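PDB 3KZG: arginine 3rd transport system periplasmic binding protein from Legionella pneumophila subsp. pneumophila str. Philadelphia 1, which probably binds arginine in the periplasm and hands it to an inner-membrane ABC transporter, as solute-binding proteins of family 3 do. Local coordinates for residues E17-S20 / G21-S24; M143-G146 / L147-Q151; I195-N198 / P199-V203; D218-Y221 / L222-Y225. One frame throughout, in Å; residues are numbered along the deposited sequence.

Contact 1: residues E17-S20 / G21-S24; sequences EVWS and GNNS
The indole of Trp19 lies against the backbone of Gly21 and Asn22, two and three residues further along the same loop. From Trp19 CB, CG leaves anti to the backbone N (chi1 173°), which places the ring beside its own carbonyl carbon and under the chain that follows. CG and CD1 both face Gly21 N. Further out, CD2 and CE2 have the same nitrogen above them, with Trp19 CE2 to Gly21 N at 3.5 Å; this N sits over the centre of one ring face, 3.4 Å from the plane. At the pyrrole tip, Trp19 NE1 comes to 3.2 Å from Gly21 C, packing on the peptide without a good angle to its oxygen. In the six-membered ring, Trp19 CZ2 lies 3.6 Å from Gly21 CA, and the Asn22 amide carbon CG stands at the ring edge, in plane. Gly21 has phi 112°, where a CB would jam against the carbonyl oxygen of Ser20. A water holds the bend from inside: it accepts from Ser20 N at 2.8 Å and lies 2.6 Å from Gly21 O and also 2.6 Å from Ser24 O. Trp19 remains tied to Lys11 of strand 4-13 through its backbone. Residues Gly21 to Ser24 form a type I beta turn closed by a weak Ser24 N to Gly21 O bond, part of the surface loop connecting strand 17-18 to helix 29-40.

Contact 2: residues M143-G146 / L147-Q151; sequences MLLG and LSNNQ
Leu147 opens the last turn of its helix by donating from N to Met143 O at 3.0 Å, while its CB packs 3.5 Å from Leu144 O. Ser148 follows with a bond from N to Leu144 O. Its OG, turned beside its own backbone N (chi1 -66°), lies 3.1 Å from Leu144 O; a water 2.7 Å from Ser148 OG also gives a weak bond to that carbonyl, and the hydroxyl has a further partner in Lys179 NZ. Asn149 N donates to Leu145 O at 2.8 Å, and its side chain slants across that of Leu145: the amide oxygen Asn149 OD1 meets the methyl Leu145 CD1 at 3.4 Å, a polar atom resting on an apolar branch. Asn150 leaves the helix with positive phi (62°), and its N bonds back to Leu147 O. Gln151 N then reaches Gly146 O at 2.6 Å, an i to i-5 bond that completes the Schellman motif. Gln151 CB and CG both lie against this same carbonyl before the chain bends at chi2 and carries the amide elsewhere. Gln151 CB lies 3.8 Å from Gly146 CA. Helix 140-148 lies on the five-stranded sheet: Met143, modelled as selenomethionine, touches strands 133-137 and 154-158, Leu144 packs on Met157 and Tyr180, and Leu147 touches Tyr180 of strand 180-188 and Thr96 and Thr97 of strand 91-97.

Contact 3: residues I195-N198 / P199-V203; sequences IMAN and PDQFV
From Asn198 to Gln201 the backbone folds into a tight turn, closed by Gln201 N donating to Asn198 O at 2.9 Å; the donor stands above the carbonyl plane, 40° out of it. Pro199 is the second residue of the turn, and its CB bond points away from residues 195-198. Gln201 then sends its side chain back along the chain. CG lies beside the backbone N and the chain is extended beyond it, an arrangement in which the methylenes run under the Asn198 carbonyl, with Gln201 CB 3.4 Å from Asn198 O. The amide group arrives over Ala197, whose methyl Ala197 CB is 4.1 Å from Gln201 CD, and slants across the Asn198 side chain with the two amide planes 29° apart. This is a strand-to-helix connection: strand 196-197, paired antiparallel with strand 82-83, runs out at Ala197, and Gln201 occupies the N-cap position of helix 202-217. Asp200 holds its CG between its own N and carbonyl carbon (chi1 58°), a conformation that brings Asp200 OD1 to 3.8 Å from Asn198 CB. The other oxygen, Asp200 OD2, makes a salt bridge with Arg62, whose side chain also touches Asn198. Leu59 of helix 55-60 packs on both Asn198 and Gln201, while Ala197 rests on Ile205 of helix 202-217.

Contact 4: residues D218-Y221 / L222-Y225; sequences DGTY and LRLY
Tyr221 and Tyr225, one helical turn apart, lie side by side and point the same way. Both carry CG anti to the backbone N, which swings the rings off the same flank of the helix. Their planes are only 28° apart but slid past one another, with centroids separated by 5.7 Å, so overlap is slight: Tyr225 CB sits over one face of the Tyr221 ring toward its rim, and Tyr221 OH reaches 3.4 Å from Tyr225 CD1. That hydroxyl is hydrogen-bonded to Tyr87 O. Arg223 runs extended and then bends at chi3 (62°), folding the guanidinium back over the first turn. Thr220 O is over one face of the group, and the methyl Thr220 CG2 lies 3.7 Å from Arg223 NH2. In the backbone, Arg223 N donates to Gly219 O at 3.0 Å, followed by Leu224 N to Thr220 O and Tyr225 N to Tyr221 O. Before the helix, Asp218 OD1 takes two bonds from Thr220: N meets it at 2.9 Å, nearly along the C-O axis, in an Asx turn, and OG1 meets it at 2.5 Å from above the carboxylate plane. Asp218 OD2 is salt-bridged to Arg40, and Leu222 and Tyr225 pack on Ala217 of the second subunit. The two bonds on OD1, with the salt bridge from OD2 to Arg40, probably restrict the rotation of the carboxylate, and a negative charge at the amino end of helix 220-228 would probably be favoured by the helix dipole.

In the fold
The four contacts follow one another along the chain without touching. Contacts 1, 3 and 4 are grouped around the part containing strand 4-13 and helix 29-40, their centres 24 to 26 Å apart, whereas contact 2 lies on the helix packed against the five-stranded sheet. Contacts 2 and 3, and likewise 2 and 4, have centres about 36 Å apart, on opposite sides of the chain's centre. This division is consistent with the two-lobed fold of periplasmic binding proteins, in which ligand is held in the cleft between the lobes. Contact 3 leads into helix 202-217 and contact 4 spans the start of the next helix, 220-228, with nearest atoms about 10 Å apart; contact 4 alone reaches another subunit.

Contact 1: residues E17-S20 / G21-S24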
ATOM      1  N   GLU A  17      14.282 -19.769  16.586  1.00 16.14           N
ATOM      2  CA  GLU A  17      15.011 -20.912  16.048  1.00 17.24           C
ATOM      3  C   GLU A  17      14.855 -22.127  16.944  1.00 17.07           C
ATOM      4  O   GLU A  17      14.672 -22.014  18.152  1.00 17.12           O
ATOM      5  CB  GLU A  17      16.506 -20.620  15.854  1.00 14.67           C
ATOM      6  CG  GLU A  17      17.285 -20.347  17.120  1.00 15.22           C
ATOM      7  CD  GLU A  17      17.411 -18.873  17.399  1.00 15.60           C
ATOM      8  OE1 GLU A  17      17.094 -18.085  16.486  1.00 15.92           O
ATOM      9  OE2 GLU A  17      17.832 -18.502  18.515  1.00 19.07           O
ATOM     10  N   VAL A  18      14.927 -23.292  16.319  1.00 19.34           N
ATOM     11  CA  VAL A  18      14.824 -24.562  17.011  1.00 22.15           C
ATOM     12  C   VAL A  18      15.731 -25.547  16.280  1.00 22.14           C
ATOM     13  O   VAL A  18      15.645 -25.711  15.061  1.00 21.81           O
ATOM     14  CB  VAL A  18      13.396 -25.097  16.966  1.00 23.21           C
ATOM     15  CG1 VAL A  18      12.472 -24.262  17.835  1.00 22.63           C
ATOM     16  CG2 VAL A  18      12.932 -25.059  15.559  1.00 26.30           C
ATOM     17  N   TRP A  19      16.603 -26.189  17.041  1.00 24.84           N
ATOM     18  CA  TRP A  19      17.539 -27.169  16.505  1.00 26.36           C
ATOM     19  C   TRP A  19      16.974 -28.571  16.762  1.00 25.90           C
ATOM     20  O   TRP A  19      16.625 -28.900  17.897  1.00 24.94           O
ATOM     21  CB  TRP A  19      18.880 -26.996  17.209  1.00 28.47           C
ATOM     22  CG  TRP A  19      19.898 -28.025  16.881  1.00 32.45           C
ATOM     23  CD1 TRP A  19      20.561 -28.179  15.699  1.00 32.01           C
ATOM     24  CD2 TRP A  19      20.409 -29.027  17.767  1.00 33.93           C
ATOM     25  NE1 TRP A  19      21.460 -29.217  15.796  1.00 33.24           N
ATOM     26  CE2 TRP A  19      21.386 -29.754  17.052  1.00 34.24           C
ATOM     27  CE3 TRP A  19      20.134 -29.380  19.095  1.00 35.55           C
ATOM     28  CZ2 TRP A  19      22.095 -30.818  17.625  1.00 35.01           C
ATOM     29  CZ3 TRP A  19      20.842 -30.439  19.665  1.00 37.29           C
ATOM     30  CH2 TRP A  19      21.812 -31.145  18.926  1.00 36.31           C
ATOM     31  N   SER A  20      16.883 -29.378  15.707  1.00 26.73           N
ATOM     32  CA  SER A  20      16.362 -30.748  15.802  1.00 28.92           C
ATOM     33  C   SER A  20      17.419 -31.799  15.445  1.00 30.48           C
ATOM     34  O   SER A  20      17.091 -32.872  14.930  1.00 29.34           O
ATOM     35  CB  SER A  20      15.160 -30.924  14.866  1.00 28.92           C
ATOM     36  OG  SER A  20      14.145 -29.970  15.134  1.00 28.21           O
ATOM     37  N   GLY A  21      18.683 -31.489  15.722  1.00 31.25           N
ATOM     38  CA  GLY A  21      19.760 -32.412  15.413  1.00 34.29           C
ATOM     39  C   GLY A  21      20.647 -31.881  14.302  1.00 36.05           C
ATOM     40  O   GLY A  21      20.197 -31.099  13.467  1.00 36.42           O
ATOM     41  N   ASN A  22      21.906 -32.312  14.282  1.00 37.13           N
ATOM     42  CA  ASN A  22      22.850 -31.857  13.265  1.00 37.96           C
ATOM     43  C   ASN A  22      22.558 -32.359  11.850  1.00 37.25           C
ATOM     44  O   ASN A  22      23.055 -31.785  10.880  1.00 36.76           O
ATOM     45  CB  ASN A  22      24.281 -32.253  13.647  1.00 38.96           C
ATOM     46  CG  ASN A  22      24.783 -31.526  14.880  1.00 41.56           C
ATOM     47  OD1 ASN A  22      24.665 -30.304  14.986  1.00 41.34           O
ATOM     48  ND2 ASN A  22      25.358 -32.278  15.818  1.00 42.06           N
ATOM     49  N   ASN A  23      21.759 -33.417  11.727  1.00 36.55           N
ATOM     50  CA  ASN A  23      21.432 -33.975  10.412  1.00 35.72           C
ATOM     51  C   ASN A  23      20.079 -33.485   9.884  1.00 34.38           C
ATOM     52  O   ASN A  23      19.499 -34.088   8.982  1.00 31.98           O
ATOM     53  CB  ASN A  23      21.429 -35.509  10.470  1.00 37.64           C
ATOM     54  CG  ASN A  23      21.871 -36.151   9.158  1.00 39.80           C
ATOM     55  OD1 ASN A  23      21.725 -37.360   8.964  1.00 42.43           O
ATOM     56  ND2 ASN A  23      22.427 -35.345   8.257  1.00 41.61           N
ATOM     57  N   SER A  24      19.578 -32.393  10.453  1.00 32.68           N
ATOM     58  CA  SER A  24      18.304 -31.829  10.026  1.00 31.41           C
ATOM     59  C   SER A  24      18.395 -30.308   9.989  1.00 30.27           C
ATOM     60  O   SER A  24      19.078 -29.695  10.809  1.00 28.60           O
ATOM     61  CB  SER A  24      17.187 -32.257  10.980  1.00 30.98           C
ATOM     62  OG  SER A  24      17.022 -33.665  10.973  1.00 32.65           O
TER
HETATM   63  O   HOH W   1      18.357 -29.218  13.289  1.00 25.30           O

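Contact 2: residues M143-G146 / L147-Q151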
HETATM    1  N   MSE A 143      13.937 -24.055  31.984  1.00 23.95           N
HETATM    2  CA  MSE A 143      13.170 -22.972  32.561  1.00 22.87           C
HETATM    3  C   MSE A 143      11.677 -23.267  32.544  1.00 20.21           C
HETATM    4  O   MSE A 143      10.985 -23.035  33.534  1.00 19.31           O
HETATM    5  CB  MSE A 143      13.457 -21.681  31.803  1.00 23.26           C
HETATM    6  CG  MSE A 143      12.670 -20.494  32.313  1.00 26.98           C
HETATM    7 SE   MSE A 143      13.306 -18.871  31.558  1.00 36.61          SE
HETATM    8  CE  MSE A 143      12.822 -19.197  29.707  1.00 23.89           C
ATOM      9  N   LEU A 144      11.184 -23.770  31.418  1.00 19.10           N
ATOM     10  CA  LEU A 144       9.768 -24.078  31.306  1.00 20.89           C
ATOM     11  C   LEU A 144       9.416 -25.279  32.184  1.00 22.24           C
ATOM     12  O   LEU A 144       8.303 -25.368  32.710  1.00 23.63           O
ATOM     13  CB  LEU A 144       9.396 -24.338  29.842  1.00 21.21           C
ATOM     14  CG  LEU A 144       9.437 -23.095  28.947  1.00 21.14           C
ATOM     15  CD1 LEU A 144       9.069 -23.474  27.518  1.00 21.77           C
ATOM     16  CD2 LEU A 144       8.478 -22.035  29.486  1.00 21.62           C
ATOM     17  N   LEU A 145      10.375 -26.189  32.355  1.00 22.24           N
ATOM     18  CA  LEU A 145      10.174 -27.367  33.196  1.00 22.16           C
ATOM     19  C   LEU A 145      10.101 -26.894  34.632  1.00 22.02           C
ATOM     20  O   LEU A 145       9.266 -27.355  35.407  1.00 20.69           O
ATOM     21  CB  LEU A 145      11.338 -28.355  33.054  1.00 21.72           C
ATOM     22  CG  LEU A 145      11.356 -29.522  34.053  1.00 23.31           C
ATOM     23  CD1 LEU A 145      10.088 -30.343  33.917  1.00 23.07           C
ATOM     24  CD2 LEU A 145      12.583 -30.396  33.811  1.00 22.64           C
ATOM     25  N   GLY A 146      10.997 -25.971  34.977  1.00 20.96           N
ATOM     26  CA  GLY A 146      11.024 -25.431  36.322  1.00 21.94           C
ATOM     27  C   GLY A 146       9.699 -24.774  36.639  1.00 22.07           C
ATOM     28  O   GLY A 146       9.153 -24.944  37.729  1.00 22.07           O
ATOM     29  N   LEU A 147       9.177 -24.025  35.673  1.00 22.53           N
ATOM     30  CA  LEU A 147       7.903 -23.340  35.836  1.00 23.28           C
ATOM     31  C   LEU A 147       6.798 -24.368  36.089  1.00 24.02           C
ATOM     32  O   LEU A 147       6.016 -24.229  37.030  1.00 24.12           O
ATOM     33  CB  LEU A 147       7.582 -22.524  34.582  1.00 22.05           C
ATOM     34  CG  LEU A 147       6.276 -21.720  34.590  1.00 22.91           C
ATOM     35  CD1 LEU A 147       6.310 -20.714  35.728  1.00 21.58           C
ATOM     36  CD2 LEU A 147       6.089 -21.008  33.242  1.00 23.71           C
ATOM     37  N   SER A 148       6.745 -25.395  35.244  1.00 22.78           N
ATOM     38  CA  SER A 148       5.748 -26.457  35.365  1.00 23.57           C
ATOM     39  C   SER A 148       5.832 -27.143  36.722  1.00 24.01           C
ATOM     40  O   SER A 148       4.808 -27.428  37.338  1.00 23.54           O
ATOM     41  CB  SER A 148       5.945 -27.511  34.273  1.00 23.19           C
ATOM     42  OG  SER A 148       5.686 -26.990  32.989  1.00 26.24           O
ATOM     43  N   ASN A 149       7.059 -27.415  37.165  1.00 24.20           N
ATOM     44  CA  ASN A 149       7.319 -28.071  38.448  1.00 24.91           C
ATOM     45  C   ASN A 149       7.202 -27.099  39.609  1.00 25.48           C
ATOM     46  O   ASN A 149       7.471 -27.452  40.757  1.00 24.34           O
ATOM     47  CB  ASN A 149       8.723 -28.688  38.465  1.00 23.20           C
ATOM     48  CG  ASN A 149       8.812 -29.968  37.665  1.00 22.85           C
ATOM     49  OD1 ASN A 149       9.906 -30.439  37.352  1.00 22.21           O
ATOM     50  ND2 ASN A 149       7.662 -30.548  37.340  1.00 21.14           N
ATOM     51  N   ASN A 150       6.818 -25.867  39.299  1.00 27.38           N
ATOM     52  CA  ASN A 150       6.655 -24.842  40.317  1.00 28.82           C
ATOM     53  C   ASN A 150       7.968 -24.534  41.037  1.00 28.02           C
ATOM     54  O   ASN A 150       7.971 -24.209  42.227  1.00 29.28           O
ATOM     55  CB  ASN A 150       5.587 -25.287  41.325  1.00 32.33           C
ATOM     56  CG  ASN A 150       5.011 -24.131  42.113  1.00 37.15           C
ATOM     57  OD1 ASN A 150       4.606 -23.115  41.543  1.00 39.15           O
ATOM     58  ND2 ASN A 150       4.959 -24.284  43.433  1.00 39.05           N
ATOM     59  N   GLN A 151       9.082 -24.646  40.315  1.00 25.41           N
ATOM     60  CA  GLN A 151      10.398 -24.353  40.880  1.00 24.77           C
ATOM     61  C   GLN A 151      10.571 -22.830  40.881  1.00 22.71           C
ATOM     62  O   GLN A 151      11.350 -22.277  41.655  1.00 18.95           O
ATOM     63  CB  GLN A 151      11.496 -25.013  40.043  1.00 29.24           C
ATOM     64  CG  GLN A 151      11.331 -26.521  39.858  1.00 34.49           C
ATOM     65  CD  GLN A 151      11.529 -27.324  41.138  1.00 36.30           C
ATOM     66  OE1 GLN A 151      10.777 -27.184  42.103  1.00 38.10           O
ATOM     67  NE2 GLN A 151      12.546 -28.178  41.145  1.00 38.36           N
TER
HETATM   68  O   HOH W   2       7.040 -27.077  30.659  1.00 34.79           O

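Contact 3: residues I195-N198 / P199-V203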
ATOM      1  N   ILE A 195      21.919  -8.814  14.566  1.00 16.43           N
ATOM      2  CA  ILE A 195      22.952  -9.774  14.205  1.00 15.97           C
ATOM      3  C   ILE A 195      24.237  -9.269  14.869  1.00 18.37           C
ATOM      4  O   ILE A 195      24.634  -8.120  14.676  1.00 17.47           O
ATOM      5  CB  ILE A 195      23.089  -9.846  12.672  1.00 18.30           C
ATOM      6  CG1 ILE A 195      21.772 -10.370  12.081  1.00 17.98           C
ATOM      7  CG2 ILE A 195      24.240 -10.759  12.272  1.00 17.63           C
ATOM      8  CD1 ILE A 195      21.748 -10.415  10.579  1.00 18.13           C
HETATM    9  N   MSE A 196      24.870 -10.131  15.659  1.00 18.83           N
HETATM   10  CA  MSE A 196      26.074  -9.777  16.403  1.00 19.21           C
HETATM   11  C   MSE A 196      27.367 -10.276  15.768  1.00 19.18           C
HETATM   12  O   MSE A 196      27.399 -11.319  15.119  1.00 17.45           O
HETATM   13  CB  MSE A 196      25.936 -10.323  17.821  1.00 23.99           C
HETATM   14  CG  MSE A 196      26.874  -9.745  18.854  1.00 28.68           C
HETATM   15 SE   MSE A 196      26.367 -10.433  20.588  1.00 39.79          SE
HETATM   16  CE  MSE A 196      26.928 -12.291  20.317  1.00 32.34           C
ATOM     17  N   ALA A 197      28.437  -9.513  15.952  1.00 19.48           N
ATOM     18  CA  ALA A 197      29.721  -9.892  15.388  1.00 20.21           C
ATOM     19  C   ALA A 197      30.853  -9.294  16.203  1.00 20.48           C
ATOM     20  O   ALA A 197      30.619  -8.492  17.111  1.00 21.73           O
ATOM     21  CB  ALA A 197      29.806  -9.426  13.939  1.00 18.87           C
ATOM     22  N   ASN A 198      32.080  -9.707  15.897  1.00 21.23           N
ATOM     23  CA  ASN A 198      33.246  -9.183  16.596  1.00 22.10           C
ATOM     24  C   ASN A 198      33.528  -7.788  16.029  1.00 22.50           C
ATOM     25  O   ASN A 198      33.247  -7.519  14.863  1.00 23.83           O
ATOM     26  CB  ASN A 198      34.449 -10.116  16.396  1.00 21.79           C
ATOM     27  CG  ASN A 198      34.283 -11.446  17.122  1.00 21.06           C
ATOM     28  OD1 ASN A 198      34.311 -12.515  16.508  1.00 23.46           O
ATOM     29  ND2 ASN A 198      34.104 -11.380  18.436  1.00 19.98           N
ATOM     30  N   PRO A 199      34.077  -6.880  16.849  1.00 23.99           N
ATOM     31  CA  PRO A 199      34.382  -5.511  16.417  1.00 24.61           C
ATOM     32  C   PRO A 199      35.114  -5.345  15.086  1.00 25.69           C
ATOM     33  O   PRO A 199      34.869  -4.375  14.358  1.00 25.71           O
ATOM     34  CB  PRO A 199      35.185  -4.955  17.591  1.00 25.24           C
ATOM     35  CG  PRO A 199      34.561  -5.642  18.761  1.00 24.76           C
ATOM     36  CD  PRO A 199      34.450  -7.072  18.261  1.00 24.20           C
ATOM     37  N   ASP A 200      36.005  -6.274  14.758  1.00 24.09           N
ATOM     38  CA  ASP A 200      36.756  -6.162  13.514  1.00 24.35           C
ATOM     39  C   ASP A 200      36.004  -6.616  12.271  1.00 23.24           C
ATOM     40  O   ASP A 200      36.577  -6.675  11.184  1.00 23.95           O
ATOM     41  CB  ASP A 200      38.080  -6.930  13.610  1.00 25.86           C
ATOM     42  CG  ASP A 200      37.886  -8.400  13.926  1.00 27.75           C
ATOM     43  OD1 ASP A 200      36.814  -8.954  13.607  1.00 28.04           O
ATOM     44  OD2 ASP A 200      38.823  -9.008  14.482  1.00 30.90           O
ATOM     45  N   GLN A 201      34.721  -6.926  12.419  1.00 22.00           N
ATOM     46  CA  GLN A 201      33.936  -7.380  11.280  1.00 19.79           C
ATOM     47  C   GLN A 201      32.988  -6.286  10.787  1.00 20.37           C
ATOM     48  O   GLN A 201      31.952  -6.575  10.190  1.00 17.51           O
ATOM     49  CB  GLN A 201      33.138  -8.631  11.657  1.00 19.91           C
ATOM     50  CG  GLN A 201      33.989  -9.779  12.211  1.00 19.53           C
ATOM     51  CD  GLN A 201      33.191 -11.056  12.395  1.00 18.21           C
ATOM     52  OE1 GLN A 201      32.825 -11.719  11.419  1.00 19.10           O
ATOM     53  NE2 GLN A 201      32.896 -11.395  13.644  1.00 14.93           N
ATOM     54  N   PHE A 202      33.362  -5.033  11.027  1.00 19.15           N
ATOM     55  CA  PHE A 202      32.544  -3.902  10.618  1.00 20.69           C
ATOM     56  C   PHE A 202      32.251  -3.851   9.119  1.00 21.03           C
ATOM     57  O   PHE A 202      31.207  -3.342   8.708  1.00 21.20           O
ATOM     58  CB  PHE A 202      33.183  -2.586  11.090  1.00 22.84           C
ATOM     59  CG  PHE A 202      34.578  -2.358  10.574  1.00 25.98           C
ATOM     60  CD1 PHE A 202      34.789  -1.875   9.284  1.00 25.91           C
ATOM     61  CD2 PHE A 202      35.681  -2.614  11.382  1.00 25.72           C
ATOM     62  CE1 PHE A 202      36.080  -1.645   8.810  1.00 27.70           C
ATOM     63  CE2 PHE A 202      36.976  -2.390  10.917  1.00 27.91           C
ATOM     64  CZ  PHE A 202      37.176  -1.904   9.630  1.00 26.67           C
ATOM     65  N   VAL A 203      33.145  -4.387   8.292  1.00 20.67           N
ATOM     66  CA  VAL A 203      32.888  -4.364   6.860  1.00 19.90           C
ATOM     67  C   VAL A 203      31.704  -5.275   6.542  1.00 21.33           C
ATOM     68  O   VAL A 203      30.811  -4.900   5.776  1.00 19.04           O
ATOM     69  CB  VAL A 203      34.113  -4.820   6.041  1.00 22.24           C
ATOM     70  CG1 VAL A 203      33.727  -4.975   4.575  1.00 21.07           C
ATOM     71  CG2 VAL A 203      35.243  -3.798   6.178  1.00 21.98           C
TER

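Contact 4: residues D218-Y221 / L222-Y225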
ATOM      1  N   ASP A 218      11.917  -3.411  -0.345  1.00 18.87           N
ATOM      2  CA  ASP A 218      11.245  -4.176  -1.396  1.00 19.83           C
ATOM      3  C   ASP A 218      10.135  -5.108  -0.916  1.00 20.15           C
ATOM      4  O   ASP A 218       9.623  -5.913  -1.695  1.00 21.78           O
ATOM      5  CB  ASP A 218      12.256  -4.973  -2.240  1.00 22.64           C
ATOM      6  CG  ASP A 218      12.989  -6.042  -1.444  1.00 22.36           C
ATOM      7  OD1 ASP A 218      12.425  -6.568  -0.462  1.00 21.21           O
ATOM      8  OD2 ASP A 218      14.132  -6.370  -1.820  1.00 24.55           O
ATOM      9  N   GLY A 219       9.765  -5.007   0.359  1.00 18.13           N
ATOM     10  CA  GLY A 219       8.697  -5.840   0.887  1.00 15.00           C
ATOM     11  C   GLY A 219       9.068  -7.235   1.360  1.00 14.89           C
ATOM     12  O   GLY A 219       8.246  -7.927   1.955  1.00 14.93           O
ATOM     13  N   THR A 220      10.295  -7.659   1.098  1.00 15.78           N
ATOM     14  CA  THR A 220      10.728  -8.985   1.522  1.00 17.73           C
ATOM     15  C   THR A 220      10.677  -9.109   3.046  1.00 16.67           C
ATOM     16  O   THR A 220      10.182 -10.100   3.583  1.00 17.14           O
ATOM     17  CB  THR A 220      12.157  -9.282   1.045  1.00 18.06           C
ATOM     18  OG1 THR A 220      12.237  -9.091  -0.373  1.00 21.66           O
ATOM     19  CG2 THR A 220      12.529 -10.724   1.369  1.00 21.37           C
ATOM     20  N   TYR A 221      11.180  -8.095   3.742  1.00 16.39           N
ATOM     21  CA  TYR A 221      11.183  -8.112   5.198  1.00 15.70           C
ATOM     22  C   TYR A 221       9.779  -8.165   5.779  1.00 15.72           C
ATOM     23  O   TYR A 221       9.511  -8.945   6.689  1.00 16.26           O
ATOM     24  CB  TYR A 221      11.918  -6.890   5.755  1.00 17.11           C
ATOM     25  CG  TYR A 221      11.727  -6.704   7.245  1.00 15.75           C
ATOM     26  CD1 TYR A 221      10.692  -5.913   7.738  1.00 15.11           C
ATOM     27  CD2 TYR A 221      12.549  -7.361   8.161  1.00 15.79           C
ATOM     28  CE1 TYR A 221      10.474  -5.781   9.107  1.00 15.08           C
ATOM     29  CE2 TYR A 221      12.341  -7.238   9.536  1.00 15.63           C
ATOM     30  CZ  TYR A 221      11.300  -6.449   9.998  1.00 15.90           C
ATOM     31  OH  TYR A 221      11.064  -6.338  11.349  1.00 15.47           O
ATOM     32  N   LEU A 222       8.885  -7.331   5.253  1.00 16.35           N
ATOM     33  CA  LEU A 222       7.511  -7.288   5.740  1.00 15.91           C
ATOM     34  C   LEU A 222       6.819  -8.632   5.569  1.00 15.85           C
ATOM     35  O   LEU A 222       6.160  -9.118   6.492  1.00 15.77           O
ATOM     36  CB  LEU A 222       6.715  -6.207   5.007  1.00 14.84           C
ATOM     37  CG  LEU A 222       5.266  -6.017   5.474  1.00 17.33           C
ATOM     38  CD1 LEU A 222       5.236  -5.744   6.973  1.00 18.11           C
ATOM     39  CD2 LEU A 222       4.629  -4.863   4.721  1.00 17.57           C
ATOM     40  N   ARG A 223       6.979  -9.234   4.393  1.00 17.29           N
ATOM     41  CA  ARG A 223       6.364 -10.522   4.113  1.00 20.53           C
ATOM     42  C   ARG A 223       6.809 -11.578   5.119  1.00 20.49           C
ATOM     43  O   ARG A 223       5.984 -12.281   5.701  1.00 21.60           O
ATOM     44  CB  ARG A 223       6.697 -10.978   2.690  1.00 25.20           C
ATOM     45  CG  ARG A 223       6.015 -12.288   2.302  1.00 30.22           C
ATOM     46  CD  ARG A 223       6.173 -12.624   0.820  1.00 35.10           C
ATOM     47  NE  ARG A 223       7.568 -12.813   0.429  1.00 40.47           N
ATOM     48  CZ  ARG A 223       8.351 -11.852  -0.052  1.00 42.03           C
ATOM     49  NH1 ARG A 223       7.880 -10.621  -0.213  1.00 43.61           N
ATOM     50  NH2 ARG A 223       9.611 -12.122  -0.368  1.00 41.95           N
ATOM     51  N   LEU A 224       8.113 -11.682   5.345  1.00 19.96           N
ATOM     52  CA  LEU A 224       8.613 -12.667   6.292  1.00 18.73           C
ATOM     53  C   LEU A 224       8.118 -12.367   7.703  1.00 19.03           C
ATOM     54  O   LEU A 224       7.575 -13.240   8.386  1.00 18.52           O
ATOM     55  CB  LEU A 224      10.137 -12.688   6.281  1.00 19.24           C
ATOM     56  CG  LEU A 224      10.769 -13.690   7.244  1.00 19.31           C
ATOM     57  CD1 LEU A 224      10.366 -15.116   6.851  1.00 19.33           C
ATOM     58  CD2 LEU A 224      12.284 -13.521   7.215  1.00 21.39           C
ATOM     59  N   TYR A 225       8.302 -11.124   8.133  1.00 17.74           N
ATOM     60  CA  TYR A 225       7.881 -10.713   9.461  1.00 18.33           C
ATOM     61  C   TYR A 225       6.406 -11.019   9.728  1.00 20.28           C
ATOM     62  O   TYR A 225       6.050 -11.534  10.792  1.00 17.86           O
ATOM     63  CB  TYR A 225       8.120  -9.213   9.643  1.00 18.11           C
ATOM     64  CG  TYR A 225       7.814  -8.722  11.032  1.00 18.32           C
ATOM     65  CD1 TYR A 225       8.794  -8.717  12.023  1.00 18.45           C
ATOM     66  CD2 TYR A 225       6.530  -8.289  11.369  1.00 18.50           C
ATOM     67  CE1 TYR A 225       8.495  -8.287  13.320  1.00 19.97           C
ATOM     68  CE2 TYR A 225       6.227  -7.868  12.649  1.00 17.66           C
ATOM     69  CZ  TYR A 225       7.209  -7.868  13.619  1.00 19.84           C
ATOM     70  OH  TYR A 225       6.892  -7.453  14.889  1.00 24.27           O
TER